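Local coordinates for protein SAM-dependent methyltransferase (PDB 1WZN) that probably transfers a methyl group from S-adenosyl-L-methionine to an acceptor substrate, and is held here with the product S-adenosyl-L-homocysteine, at residues 8-13 with 75-80; 71-76 with 92-97; 18-23 with 52-57. All blocks are in the same frame, centred on the assembly; numbering follows the deposited sequence.

From the N terminus, residues 8-13 enter helix 12-15, and contact 1 closes the longest loop by bringing them against helix 73-85. Nested inside that loop is contact 3, where 18-23, on the next short helix, reaches 52-57 at the start of helix 54-61. Contact 2 opens at 71-76, on the loop and first turn of helix 73-85, overlapping contact 1 at Met75 and Leu76, and closes a short loop onto edge strand 91-94. Contacts 2 and 3 follow each other in series, their centres about 17 Å apart. Contacts 1 and 3 tie the N-terminal helices to the Rossmann-like core, contact 2 joins helix to strand within it, and all three touch S-adenosyl-L-homocysteine.

Contact 1. Residues 8-13 with 75-80; sequences LAEYYD and MLRVAR. With SAH (S-adenosyl-L-homocysteine), chain F; SO4 (sulfate ion), chain D.
Ala9 and Met75 bring the backbones nearest, CA to CA 5.5 Å, where the turn leading into helix 12-15 meets helix 73-85; Glu10 and Val78 come next. No hydrogen bond crosses, and the join is made mainly by side chains. Met75, bent at both chi2 and chi3 (-68° and -77°), curls so that its sulfur rests on the methyl of Ala9, SD to CB 3.9 Å, while CE lies over one face of the Tyr12 ring. This CH-pi contact puts CE 3.9 Å from the ring centroid, offset toward the rim, and the sulfur stands obliquely to the same ring in a Met-aromatic contact. Tyr12 in turn reaches the ligand: its OH is 3.3 Å from SD of S-adenosyl-L-homocysteine, and CE of Met75 touches the ribose O3'. Val78 separates two acids, CG2 lying under the Glu10 carboxylate, 3.8 Å from OE1, and CG1 meeting OD2 of Asp13. Both acids have stronger partners elsewhere: Glu10 pairs with Arg81, and Asp13 with Thr52 and Lys82. On the outer side Arg77, extended from CG to NE, passes Glu10 at about a right angle; OE2 lies 4.4 Å from NE but well out of the guanidinium plane, so no N-H points at it. NE and NH2 instead turn to O3 of a sulfate, probably from the crystallisation liquor, which Arg81 also binds. The chemistry is thus graded, with apolar and sulfur-aromatic packing beside the cofactor pocket and charges toward the surface, where Glu10 and Arg77 probably attract each other only loosely.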
loop_
_atom_site.group_PDB
_atom_site.type_symbol
_atom_site.label_atom_id
_atom_site.label_comp_id
_atom_site.label_asym_id
_atom_site.label_seq_id
_atom_site.Cartn_x
_atom_site.Cartn_y
_atom_site.Cartn_z
ATOM N N LEU A 8 -18.908 -25.820 -9.711
ATOM C CA LEU A 8 -18.845 -25.439 -8.290
ATOM C C LEU A 8 -20.240 -25.217 -7.696
ATOM O O LEU A 8 -20.412 -24.775 -6.566
ATOM C CB LEU A 8 -18.022 -24.146 -8.142
ATOM C CG LEU A 8 -16.516 -24.368 -8.327
ATOM C CD1 LEU A 8 -15.748 -23.050 -8.415
ATOM C CD2 LEU A 8 -15.886 -25.156 -7.174
ATOM N N ALA A 9 -21.301 -25.525 -8.435
ATOM C CA ALA A 9 -22.658 -25.287 -7.937
ATOM C C ALA A 9 -22.939 -25.843 -6.539
ATOM O O ALA A 9 -23.501 -25.146 -5.701
ATOM C CB ALA A 9 -23.690 -25.832 -8.936
ATOM N N GLU A 10 -22.559 -27.092 -6.289
ATOM C CA GLU A 10 -22.799 -27.699 -4.982
ATOM C C GLU A 10 -22.015 -27.023 -3.848
ATOM O O GLU A 10 -22.259 -27.300 -2.673
ATOM C CB GLU A 10 -22.460 -29.198 -5.009
ATOM C CG GLU A 10 -23.351 -30.065 -5.897
ATOM C CD GLU A 10 -24.819 -30.046 -5.488
ATOM O OE1 GLU A 10 -25.118 -29.761 -4.309
ATOM O OE2 GLU A 10 -25.673 -30.328 -6.351
ATOM N N TYR A 11 -21.082 -26.137 -4.196
ATOM C CA TYR A 11 -20.286 -25.430 -3.195
ATOM C C TYR A 11 -20.693 -23.965 -3.080
ATOM O O TYR A 11 -20.193 -23.241 -2.220
ATOM C CB TYR A 11 -18.792 -25.503 -3.545
ATOM C CG TYR A 11 -18.226 -26.905 -3.535
ATOM C CD1 TYR A 11 -17.895 -27.539 -2.336
ATOM C CD2 TYR A 11 -18.054 -27.610 -4.724
ATOM C CE1 TYR A 11 -17.406 -28.848 -2.326
ATOM C CE2 TYR A 11 -17.566 -28.918 -4.723
ATOM C CZ TYR A 11 -17.247 -29.528 -3.521
ATOM O OH TYR A 11 -16.771 -30.817 -3.528
ATOM N N TYR A 12 -21.601 -23.526 -3.945
ATOM C CA TYR A 12 -22.043 -22.133 -3.930
ATOM C C TYR A 12 -22.536 -21.647 -2.559
ATOM O O TYR A 12 -22.130 -20.585 -2.085
ATOM C CB TYR A 12 -23.155 -21.920 -4.971
ATOM C CG TYR A 12 -23.504 -20.459 -5.188
ATOM C CD1 TYR A 12 -22.767 -19.668 -6.079
ATOM C CD2 TYR A 12 -24.544 -19.862 -4.484
ATOM C CE1 TYR A 12 -23.065 -18.319 -6.254
ATOM C CE2 TYR A 12 -24.848 -18.513 -4.651
ATOM C CZ TYR A 12 -24.102 -17.748 -5.538
ATOM O OH TYR A 12 -24.388 -16.414 -5.684
ATOM N N ASP A 13 -23.420 -22.411 -1.922
ATOM C CA ASP A 13 -23.949 -22.012 -0.624
ATOM C C ASP A 13 -22.863 -21.993 0.456
ATOM O O ASP A 13 -22.962 -21.246 1.429
ATOM C CB ASP A 13 -25.106 -22.935 -0.205
ATOM C CG ASP A 13 -26.374 -22.685 -1.017
ATOM O OD1 ASP A 13 -26.344 -21.799 -1.898
ATOM O OD2 ASP A 13 -27.395 -23.367 -0.776
ATOM N N MET A 75 -27.402 -25.187 -10.752
ATOM C CA MET A 75 -27.795 -24.301 -9.656
ATOM C C MET A 75 -29.226 -24.617 -9.224
ATOM O O MET A 75 -29.520 -24.699 -8.027
ATOM C CB MET A 75 -27.699 -22.833 -10.087
ATOM C CG MET A 75 -26.278 -22.360 -10.400
ATOM S SD MET A 75 -25.226 -22.292 -8.927
ATOM C CE MET A 75 -25.798 -20.798 -8.185
ATOM N N LEU A 76 -30.117 -24.788 -10.199
ATOM C CA LEU A 76 -31.516 -25.105 -9.917
ATOM C C LEU A 76 -31.641 -26.415 -9.136
ATOM O O LEU A 76 -32.546 -26.577 -8.311
ATOM C CB LEU A 76 -32.313 -25.213 -11.224
ATOM C CG LEU A 76 -32.397 -23.961 -12.107
ATOM C CD1 LEU A 76 -33.168 -24.271 -13.380
ATOM C CD2 LEU A 76 -33.072 -22.837 -11.334
ATOM N N ARG A 77 -30.735 -27.351 -9.401
ATOM C CA ARG A 77 -30.764 -28.632 -8.706
ATOM C C ARG A 77 -30.685 -28.396 -7.202
ATOM O O ARG A 77 -31.408 -29.023 -6.425
ATOM C CB ARG A 77 -29.596 -29.510 -9.163
ATOM C CG ARG A 77 -29.567 -30.876 -8.505
ATOM C CD ARG A 77 -28.431 -31.736 -9.040
ATOM N NE ARG A 77 -28.429 -33.053 -8.407
ATOM C CZ ARG A 77 -27.581 -34.032 -8.711
ATOM N NH1 ARG A 77 -26.657 -33.848 -9.648
ATOM N NH2 ARG A 77 -27.658 -35.196 -8.079
ATOM N N VAL A 78 -29.798 -27.484 -6.801
ATOM C CA VAL A 78 -29.616 -27.138 -5.397
ATOM C C VAL A 78 -30.849 -26.426 -4.858
ATOM O O VAL A 78 -31.325 -26.724 -3.767
ATOM C CB VAL A 78 -28.381 -26.209 -5.204
ATOM C CG1 VAL A 78 -28.222 -25.838 -3.725
ATOM C CG2 VAL A 78 -27.128 -26.900 -5.726
ATOM N N ALA A 79 -31.361 -25.470 -5.625
ATOM C CA ALA A 79 -32.547 -24.729 -5.208
ATOM C C ALA A 79 -33.741 -25.661 -4.955
ATOM O O ALA A 79 -34.426 -25.548 -3.935
ATOM C CB ALA A 79 -32.908 -23.686 -6.266
ATOM N N ARG A 80 -33.985 -26.585 -5.880
ATOM C CA ARG A 80 -35.109 -27.508 -5.732
ATOM C C ARG A 80 -34.947 -28.421 -4.523
ATOM O O ARG A 80 -35.922 -28.734 -3.835
ATOM C CB ARG A 80 -35.282 -28.359 -6.996
ATOM C CG ARG A 80 -35.691 -27.569 -8.232
ATOM C CD ARG A 80 -36.148 -28.504 -9.336
ATOM N NE ARG A 80 -36.460 -27.803 -10.578
ATOM C CZ ARG A 80 -35.635 -27.707 -11.615
ATOM N NH1 ARG A 80 -34.436 -28.266 -11.568
ATOM N NH2 ARG A 80 -36.020 -27.067 -12.711
HETATM N N SAH F . -29.792 -14.686 -7.271
HETATM C CA SAH F . -28.875 -15.726 -6.636
HETATM C CB SAH F . -27.647 -16.103 -7.420
HETATM C CG SAH F . -26.581 -15.074 -7.761
HETATM S SD SAH F . -25.330 -15.963 -8.795
HETATM C C SAH F . -28.498 -15.160 -5.194
HETATM O O SAH F . -28.952 -14.062 -4.819
HETATM O OXT SAH F . -27.729 -15.915 -4.479
HETATM C "C5'" SAH F . -25.622 -15.385 -10.422
HETATM C "C4'" SAH F . -26.656 -16.336 -11.201
HETATM O "O4'" SAH F . -26.731 -15.726 -12.494
HETATM C "C3'" SAH F . -26.185 -17.745 -11.475
HETATM O "O3'" SAH F . -27.056 -18.694 -10.859
HETATM C "C2'" SAH F . -26.151 -17.809 -13.058
HETATM O "O2'" SAH F . -26.446 -19.108 -13.556
HETATM C "C1'" SAH F . -27.166 -16.748 -13.441
HETATM N N9 SAH F . -27.104 -16.234 -14.680
HETATM C C8 SAH F . -26.108 -15.563 -15.377
HETATM N N7 SAH F . -26.417 -15.206 -16.580
HETATM C C5 SAH F . -27.752 -15.668 -16.750
HETATM C C6 SAH F . -28.649 -15.576 -17.866
HETATM N N6 SAH F . -28.335 -14.986 -19.028
HETATM N N1 SAH F . -29.888 -16.147 -17.661
HETATM C C2 SAH F . -30.246 -16.756 -16.494
HETATM N N3 SAH F . -29.411 -16.863 -15.401
HETATM C C4 SAH F . -28.187 -16.301 -15.600
HETATM S S SO4 D . -30.815 -34.098 -5.591
HETATM O O1 SO4 D . -31.333 -33.467 -6.820
HETATM O O2 SO4 D . -31.378 -33.421 -4.405
HETATM O O3 SO4 D . -29.344 -33.993 -5.571
HETATM O O4 SO4 D . -31.211 -35.520 -5.575
#

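Contact 2. Residues 71-76 with 92-97; sequences LHEEML and FLQGDV. With SAH (S-adenosyl-L-homocysteine), chain F.
Leu76 packs closely against strand 91-94, its CD1 methyl lying 3.4 Å from the carbonyl O of Leu93 and 3.7 Å from CB of Gln94. Its other methyl, CD2, comes obliquely to the Phe92 ring. The backbones close up at Leu71, whose CA-H lies against the Gly95 carbonyl (CA to O 3.3 Å). Beside this, the amide of Gln94 runs alongside Leu71, and NE2 donates to the Leu71 carbonyl O at 2.8 Å (N-H...O 158°). That oxygen lies near the amide plane, though the donor is tilted 32° from the carbonyl plane. With CG anti to the backbone N (chi1 -176°) and a bend at chi2, Gln94 folds its amide back to this oxygen. The contact joins the last two elements of a beta-alpha-beta unit, strand 65-70, helix 73-85 and strand 91-94, in the Rossmann-like methyltransferase fold, where the loops after the strands receive the cofactor. Accordingly, His72 ND1 gives a nearly straight bond to ribose O2' (2.8 Å), while Asp96 OD1 takes one from adenine N6 and Val97 N gives one to N1. CB of Leu71 lies 3.5 Å from adenine C2, with CD1 reaching Gln94 NE2 and, more distantly, Asp96. The solvent side is looser: exposed Glu73 brings OE1 only to 3.8 Å from CB of Gln94, and its OE2 forms a salt bridge with Arg80.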
loop_
_atom_site.group_PDB
_atom_site.type_symbol
_atom_site.label_atom_id
_atom_site.label_comp_id
_atom_site.label_asym_id
_atom_site.label_seq_id
_atom_site.Cartn_x
_atom_site.Cartn_y
_atom_site.Cartn_z
ATOM N N LEU A 71 -30.143 -19.921 -15.776
ATOM C CA LEU A 71 -29.540 -20.501 -16.960
ATOM C C LEU A 71 -28.953 -21.883 -16.688
ATOM O O LEU A 71 -28.954 -22.746 -17.565
ATOM C CB LEU A 71 -28.429 -19.574 -17.476
ATOM C CG LEU A 71 -27.708 -19.971 -18.767
ATOM C CD1 LEU A 71 -28.706 -20.030 -19.919
ATOM C CD2 LEU A 71 -26.615 -18.946 -19.068
ATOM N N HIS A 72 -28.466 -22.098 -15.471
ATOM C CA HIS A 72 -27.831 -23.363 -15.142
ATOM C C HIS A 72 -28.607 -24.344 -14.274
ATOM O O HIS A 72 -28.960 -24.053 -13.130
ATOM C CB HIS A 72 -26.461 -23.086 -14.514
ATOM C CG HIS A 72 -25.528 -22.349 -15.424
ATOM N ND1 HIS A 72 -25.338 -20.986 -15.353
ATOM C CD2 HIS A 72 -24.776 -22.782 -16.464
ATOM C CE1 HIS A 72 -24.509 -20.610 -16.312
ATOM N NE2 HIS A 72 -24.153 -21.680 -16.999
ATOM N N GLU A 73 -28.843 -25.521 -14.841
ATOM C CA GLU A 73 -29.559 -26.596 -14.169
ATOM C C GLU A 73 -28.821 -27.026 -12.904
ATOM O O GLU A 73 -29.439 -27.456 -11.929
ATOM C CB GLU A 73 -29.692 -27.787 -15.124
ATOM C CG GLU A 73 -30.606 -28.889 -14.630
ATOM C CD GLU A 73 -32.000 -28.378 -14.325
ATOM O OE1 GLU A 73 -32.576 -27.667 -15.175
ATOM O OE2 GLU A 73 -32.516 -28.689 -13.234
ATOM N N GLU A 74 -27.493 -26.914 -12.915
ATOM C CA GLU A 74 -26.714 -27.306 -11.743
ATOM C C GLU A 74 -27.081 -26.458 -10.521
ATOM O O GLU A 74 -27.067 -26.946 -9.385
ATOM C CB GLU A 74 -25.210 -27.191 -12.029
ATOM C CG GLU A 74 -24.718 -28.121 -13.138
ATOM C CD GLU A 74 -24.687 -27.453 -14.502
ATOM O OE1 GLU A 74 -25.563 -26.602 -14.778
ATOM O OE2 GLU A 74 -23.789 -27.788 -15.304
ATOM N N MET A 75 -27.402 -25.187 -10.752
ATOM C CA MET A 75 -27.795 -24.301 -9.656
ATOM C C MET A 75 -29.226 -24.617 -9.224
ATOM O O MET A 75 -29.520 -24.699 -8.027
ATOM C CB MET A 75 -27.699 -22.833 -10.087
ATOM C CG MET A 75 -26.278 -22.360 -10.400
ATOM S SD MET A 75 -25.226 -22.292 -8.927
ATOM C CE MET A 75 -25.798 -20.798 -8.185
ATOM N N LEU A 76 -30.117 -24.788 -10.199
ATOM C CA LEU A 76 -31.516 -25.105 -9.917
ATOM C C LEU A 76 -31.641 -26.415 -9.136
ATOM O O LEU A 76 -32.546 -26.577 -8.311
ATOM C CB LEU A 76 -32.313 -25.213 -11.224
ATOM C CG LEU A 76 -32.397 -23.961 -12.107
ATOM C CD1 LEU A 76 -33.168 -24.271 -13.380
ATOM C CD2 LEU A 76 -33.072 -22.837 -11.334
ATOM N N PHE A 92 -39.335 -23.648 -10.289
ATOM C CA PHE A 92 -37.997 -23.346 -10.789
ATOM C C PHE A 92 -37.923 -23.717 -12.270
ATOM O O PHE A 92 -38.294 -24.827 -12.664
ATOM C CB PHE A 92 -36.942 -24.112 -9.981
ATOM C CG PHE A 92 -36.666 -23.509 -8.629
ATOM C CD1 PHE A 92 -36.026 -22.273 -8.524
ATOM C CD2 PHE A 92 -37.061 -24.158 -7.464
ATOM C CE1 PHE A 92 -35.780 -21.692 -7.270
ATOM C CE2 PHE A 92 -36.822 -23.592 -6.213
ATOM C CZ PHE A 92 -36.180 -22.357 -6.112
ATOM N N LEU A 93 -37.446 -22.777 -13.081
ATOM C CA LEU A 93 -37.344 -22.961 -14.527
ATOM C C LEU A 93 -35.939 -22.681 -15.038
ATOM O O LEU A 93 -35.257 -21.791 -14.532
ATOM C CB LEU A 93 -38.290 -21.992 -15.239
ATOM C CG LEU A 93 -39.751 -21.944 -14.791
ATOM C CD1 LEU A 93 -40.441 -20.722 -15.392
ATOM C CD2 LEU A 93 -40.440 -23.220 -15.216
ATOM N N GLN A 94 -35.526 -23.422 -16.061
ATOM C CA GLN A 94 -34.217 -23.206 -16.665
ATOM C C GLN A 94 -34.437 -22.345 -17.894
ATOM O O GLN A 94 -35.411 -22.533 -18.629
ATOM C CB GLN A 94 -33.574 -24.532 -17.078
ATOM C CG GLN A 94 -32.144 -24.405 -17.644
ATOM C CD GLN A 94 -32.098 -23.823 -19.052
ATOM O OE1 GLN A 94 -32.918 -24.172 -19.904
ATOM N NE2 GLN A 94 -31.125 -22.946 -19.306
ATOM N N GLY A 95 -33.539 -21.393 -18.112
ATOM C CA GLY A 95 -33.662 -20.524 -19.264
ATOM C C GLY A 95 -32.816 -19.278 -19.110
ATOM O O GLY A 95 -32.316 -18.981 -18.023
ATOM N N ASP A 96 -32.666 -18.554 -20.211
ATOM C CA ASP A 96 -31.894 -17.318 -20.258
ATOM C C ASP A 96 -32.848 -16.171 -19.913
ATOM O O ASP A 96 -33.947 -16.084 -20.478
ATOM C CB ASP A 96 -31.355 -17.135 -21.681
ATOM C CG ASP A 96 -30.350 -16.004 -21.801
ATOM O OD1 ASP A 96 -30.432 -15.024 -21.035
ATOM O OD2 ASP A 96 -29.482 -16.095 -22.694
ATOM N N VAL A 97 -32.446 -15.299 -18.991
ATOM C CA VAL A 97 -33.291 -14.170 -18.612
ATOM C C VAL A 97 -33.563 -13.244 -19.798
ATOM O O VAL A 97 -34.587 -12.558 -19.828
ATOM C CB VAL A 97 -32.664 -13.306 -17.476
ATOM C CG1 VAL A 97 -32.526 -14.128 -16.202
ATOM C CG2 VAL A 97 -31.315 -12.747 -17.911
HETATM N N SAH F . -29.792 -14.686 -7.271
HETATM C CA SAH F . -28.875 -15.726 -6.636
HETATM C CB SAH F . -27.647 -16.103 -7.420
HETATM C CG SAH F . -26.581 -15.074 -7.761
HETATM S SD SAH F . -25.330 -15.963 -8.795
HETATM C C SAH F . -28.498 -15.160 -5.194
HETATM O O SAH F . -28.952 -14.062 -4.819
HETATM O OXT SAH F . -27.729 -15.915 -4.479
HETATM C "C5'" SAH F . -25.622 -15.385 -10.422
HETATM C "C4'" SAH F . -26.656 -16.336 -11.201
HETATM O "O4'" SAH F . -26.731 -15.726 -12.494
HETATM C "C3'" SAH F . -26.185 -17.745 -11.475
HETATM O "O3'" SAH F . -27.056 -18.694 -10.859
HETATM C "C2'" SAH F . -26.151 -17.809 -13.058
HETATM O "O2'" SAH F . -26.446 -19.108 -13.556
HETATM C "C1'" SAH F . -27.166 -16.748 -13.441
HETATM N N9 SAH F . -27.104 -16.234 -14.680
HETATM C C8 SAH F . -26.108 -15.563 -15.377
HETATM N N7 SAH F . -26.417 -15.206 -16.580
HETATM C C5 SAH F . -27.752 -15.668 -16.750
HETATM C C6 SAH F . -28.649 -15.576 -17.866
HETATM N N6 SAH F . -28.335 -14.986 -19.028
HETATM N N1 SAH F . -29.888 -16.147 -17.661
HETATM C C2 SAH F . -30.246 -16.756 -16.494
HETATM N N3 SAH F . -29.411 -16.863 -15.401
HETATM C C4 SAH F . -28.187 -16.301 -15.600
#

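Contact 3. Residues 18-23 with 52-57; sequences RRIERV and TGIPTL. With SAH (S-adenosyl-L-homocysteine), chain F.
Ile54 is the bump of this contact, its side chain pushing from the start of helix 54-61 into a hollow lined by Arg19, Ile20 and Val23. CD1 goes deepest, 3.4 Å from CG1 of Ile20, tighter than usual van der Waals contact, and also touches CD of Arg19. The Ile54 CG2 branch fills the rest of the hollow, between Arg19 and CG2 of Val23. In return, CG2 of Val23 settles on the backbone, 3.7 Å from Pro55 CA. The Pro55 ring forms a second bump, its CD 3.9 Å above one face of the Arg19 guanidinium. Residues 52-57, with Gly53 as N-cap, follow strand 44-48 and end the glycine-containing loop known as SAM-binding motif I; helix 17-21 meets them at the amino-acid end of the ligand. Arg19 bends at chi2 (-113°), carrying NH2 to 2.9 Å from the carboxylate O of S-adenosyl-L-homocysteine in a weak hydrogen bond (N-H...O 127°). Its NH1 forms a salt bridge with Glu26, which Arg22 also holds. A methionine in place of Arg19 would probably cost the ligand carboxylate this weak bond, Glu26 one of its arginines and Pro55 CD the guanidinium face it covers. Apolar packing against Ile54 and Pro55 thus probably helps to hold the arginine's course, while the carboxylates of ligand and Glu26 probably balance its charge in this buried pocket.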
loop_
_atom_site.group_PDB
_atom_site.type_symbol
_atom_site.label_atom_id
_atom_site.label_comp_id
_atom_site.label_asym_id
_atom_site.label_seq_id
_atom_site.Cartn_x
_atom_site.Cartn_y
_atom_site.Cartn_z
ATOM N N ARG A 18 -21.987 -16.291 4.169
ATOM C CA ARG A 18 -22.316 -14.984 4.728
ATOM C C ARG A 18 -23.565 -14.386 4.081
ATOM O O ARG A 18 -24.440 -13.832 4.736
ATOM C CB ARG A 18 -21.118 -14.059 4.507
ATOM C CG ARG A 18 -19.874 -14.538 5.255
ATOM C CD ARG A 18 -18.721 -13.534 5.159
ATOM N NE ARG A 18 -17.523 -14.065 5.812
ATOM C CZ ARG A 18 -16.795 -14.966 5.125
ATOM N NH1 ARG A 18 -17.158 -15.321 3.905
ATOM N NH2 ARG A 18 -15.716 -15.514 5.693
ATOM N N ARG A 19 -23.612 -14.473 2.740
ATOM C CA ARG A 19 -24.777 -13.957 2.036
ATOM C C ARG A 19 -26.070 -14.574 2.568
ATOM O O ARG A 19 -27.117 -13.941 2.621
ATOM C CB ARG A 19 -24.618 -14.281 0.550
ATOM C CG ARG A 19 -25.597 -13.497 -0.324
ATOM C CD ARG A 19 -26.638 -14.410 -0.981
ATOM N NE ARG A 19 -27.381 -13.684 -2.015
ATOM C CZ ARG A 19 -28.441 -12.957 -1.619
ATOM N NH1 ARG A 19 -28.774 -12.910 -0.340
ATOM N NH2 ARG A 19 -29.156 -12.283 -2.525
ATOM N N ILE A 20 -25.975 -15.866 2.937
ATOM C CA ILE A 20 -27.156 -16.562 3.438
ATOM C C ILE A 20 -27.528 -16.107 4.851
ATOM O O ILE A 20 -28.692 -16.022 5.224
ATOM C CB ILE A 20 -26.864 -18.062 3.447
ATOM C CG1 ILE A 20 -26.791 -18.600 2.015
ATOM C CG2 ILE A 20 -27.998 -18.808 4.172
ATOM C CD1 ILE A 20 -26.587 -20.116 1.977
ATOM N N GLU A 21 -26.488 -15.850 5.663
ATOM C CA GLU A 21 -26.740 -15.506 7.056
ATOM C C GLU A 21 -27.526 -14.198 7.206
ATOM O O GLU A 21 -28.112 -13.909 8.240
ATOM C CB GLU A 21 -25.392 -15.402 7.780
ATOM C CG GLU A 21 -25.118 -16.615 8.673
ATOM C CD GLU A 21 -23.628 -16.761 8.884
ATOM O OE1 GLU A 21 -22.966 -15.757 9.108
ATOM O OE2 GLU A 21 -23.139 -17.889 8.830
ATOM N N ARG A 22 -27.500 -13.375 6.136
ATOM C CA ARG A 22 -28.189 -12.089 6.217
ATOM C C ARG A 22 -29.306 -11.946 5.176
ATOM O O ARG A 22 -29.777 -10.857 4.877
ATOM C CB ARG A 22 -27.154 -10.967 6.071
ATOM C CG ARG A 22 -26.383 -11.013 4.751
ATOM C CD ARG A 22 -25.480 -9.781 4.578
ATOM N NE ARG A 22 -24.519 -9.983 3.492
ATOM C CZ ARG A 22 -25.013 -10.045 2.242
ATOM N NH1 ARG A 22 -26.316 -9.954 2.045
ATOM N NH2 ARG A 22 -24.176 -10.063 1.203
ATOM N N VAL A 23 -29.764 -13.055 4.608
ATOM C CA VAL A 23 -30.831 -12.984 3.618
ATOM C C VAL A 23 -32.122 -12.447 4.232
ATOM O O VAL A 23 -32.913 -11.786 3.557
ATOM C CB VAL A 23 -31.105 -14.377 2.981
ATOM C CG1 VAL A 23 -31.649 -15.344 4.026
ATOM C CG2 VAL A 23 -32.076 -14.232 1.825
ATOM N N THR A 52 -29.040 -20.812 -6.524
ATOM C CA THR A 52 -29.456 -21.843 -5.572
ATOM C C THR A 52 -30.701 -21.414 -4.797
ATOM O O THR A 52 -31.129 -22.089 -3.855
ATOM C CB THR A 52 -28.350 -22.157 -4.559
ATOM O OG1 THR A 52 -28.094 -20.992 -3.764
ATOM C CG2 THR A 52 -27.070 -22.596 -5.280
ATOM N N GLY A 53 -31.269 -20.279 -5.191
ATOM C CA GLY A 53 -32.488 -19.791 -4.570
ATOM C C GLY A 53 -32.433 -19.239 -3.161
ATOM O O GLY A 53 -33.440 -19.280 -2.445
ATOM N N ILE A 54 -31.279 -18.706 -2.763
ATOM C CA ILE A 54 -31.119 -18.148 -1.424
ATOM C C ILE A 54 -32.239 -17.151 -1.092
ATOM O O ILE A 54 -32.998 -17.368 -0.148
ATOM C CB ILE A 54 -29.709 -17.518 -1.268
ATOM C CG1 ILE A 54 -28.670 -18.646 -1.224
ATOM C CG2 ILE A 54 -29.628 -16.683 0.006
ATOM C CD1 ILE A 54 -27.228 -18.195 -1.327
ATOM N N PRO A 55 -32.369 -16.051 -1.859
ATOM C CA PRO A 55 -33.464 -15.139 -1.505
ATOM C C PRO A 55 -34.830 -15.672 -1.971
ATOM O O PRO A 55 -35.871 -15.305 -1.424
ATOM C CB PRO A 55 -33.067 -13.833 -2.201
ATOM C CG PRO A 55 -32.319 -14.317 -3.413
ATOM C CD PRO A 55 -31.473 -15.445 -2.862
ATOM N N THR A 56 -34.812 -16.538 -2.983
ATOM C CA THR A 56 -36.026 -17.138 -3.541
ATOM C C THR A 56 -36.813 -17.886 -2.457
ATOM O O THR A 56 -38.016 -17.691 -2.296
ATOM C CB THR A 56 -35.673 -18.148 -4.662
ATOM O OG1 THR A 56 -34.627 -17.604 -5.482
ATOM C CG2 THR A 56 -36.891 -18.429 -5.539
ATOM N N LEU A 57 -36.122 -18.756 -1.729
ATOM C CA LEU A 57 -36.750 -19.528 -0.663
ATOM C C LEU A 57 -37.195 -18.641 0.498
ATOM O O LEU A 57 -38.237 -18.884 1.110
ATOM C CB LEU A 57 -35.797 -20.622 -0.167
ATOM C CG LEU A 57 -35.854 -21.951 -0.943
ATOM C CD1 LEU A 57 -35.358 -21.750 -2.370
ATOM C CD2 LEU A 57 -35.009 -22.995 -0.233
HETATM N N SAH F . -29.792 -14.686 -7.271
HETATM C CA SAH F . -28.875 -15.726 -6.636
HETATM C CB SAH F . -27.647 -16.103 -7.420
HETATM C CG SAH F . -26.581 -15.074 -7.761
HETATM S SD SAH F . -25.330 -15.963 -8.795
HETATM C C SAH F . -28.498 -15.160 -5.194
HETATM O O SAH F . -28.952 -14.062 -4.819
HETATM O OXT SAH F . -27.729 -15.915 -4.479
HETATM C "C5'" SAH F . -25.622 -15.385 -10.422
HETATM C "C4'" SAH F . -26.656 -16.336 -11.201
HETATM O "O4'" SAH F . -26.731 -15.726 -12.494
HETATM C "C3'" SAH F . -26.185 -17.745 -11.475
HETATM O "O3'" SAH F . -27.056 -18.694 -10.859
HETATM C "C2'" SAH F . -26.151 -17.809 -13.058
HETATM O "O2'" SAH F . -26.446 -19.108 -13.556
HETATM C "C1'" SAH F . -27.166 -16.748 -13.441
HETATM N N9 SAH F . -27.104 -16.234 -14.680
HETATM C C8 SAH F . -26.108 -15.563 -15.377
HETATM N N7 SAH F . -26.417 -15.206 -16.580
HETATM C C5 SAH F . -27.752 -15.668 -16.750
HETATM C C6 SAH F . -28.649 -15.576 -17.866
HETATM N N6 SAH F . -28.335 -14.986 -19.028
HETATM N N1 SAH F . -29.888 -16.147 -17.661
HETATM C C2 SAH F . -30.246 -16.756 -16.494
HETATM N N3 SAH F . -29.411 -16.863 -15.401
HETATM C C4 SAH F . -28.187 -16.301 -15.600
#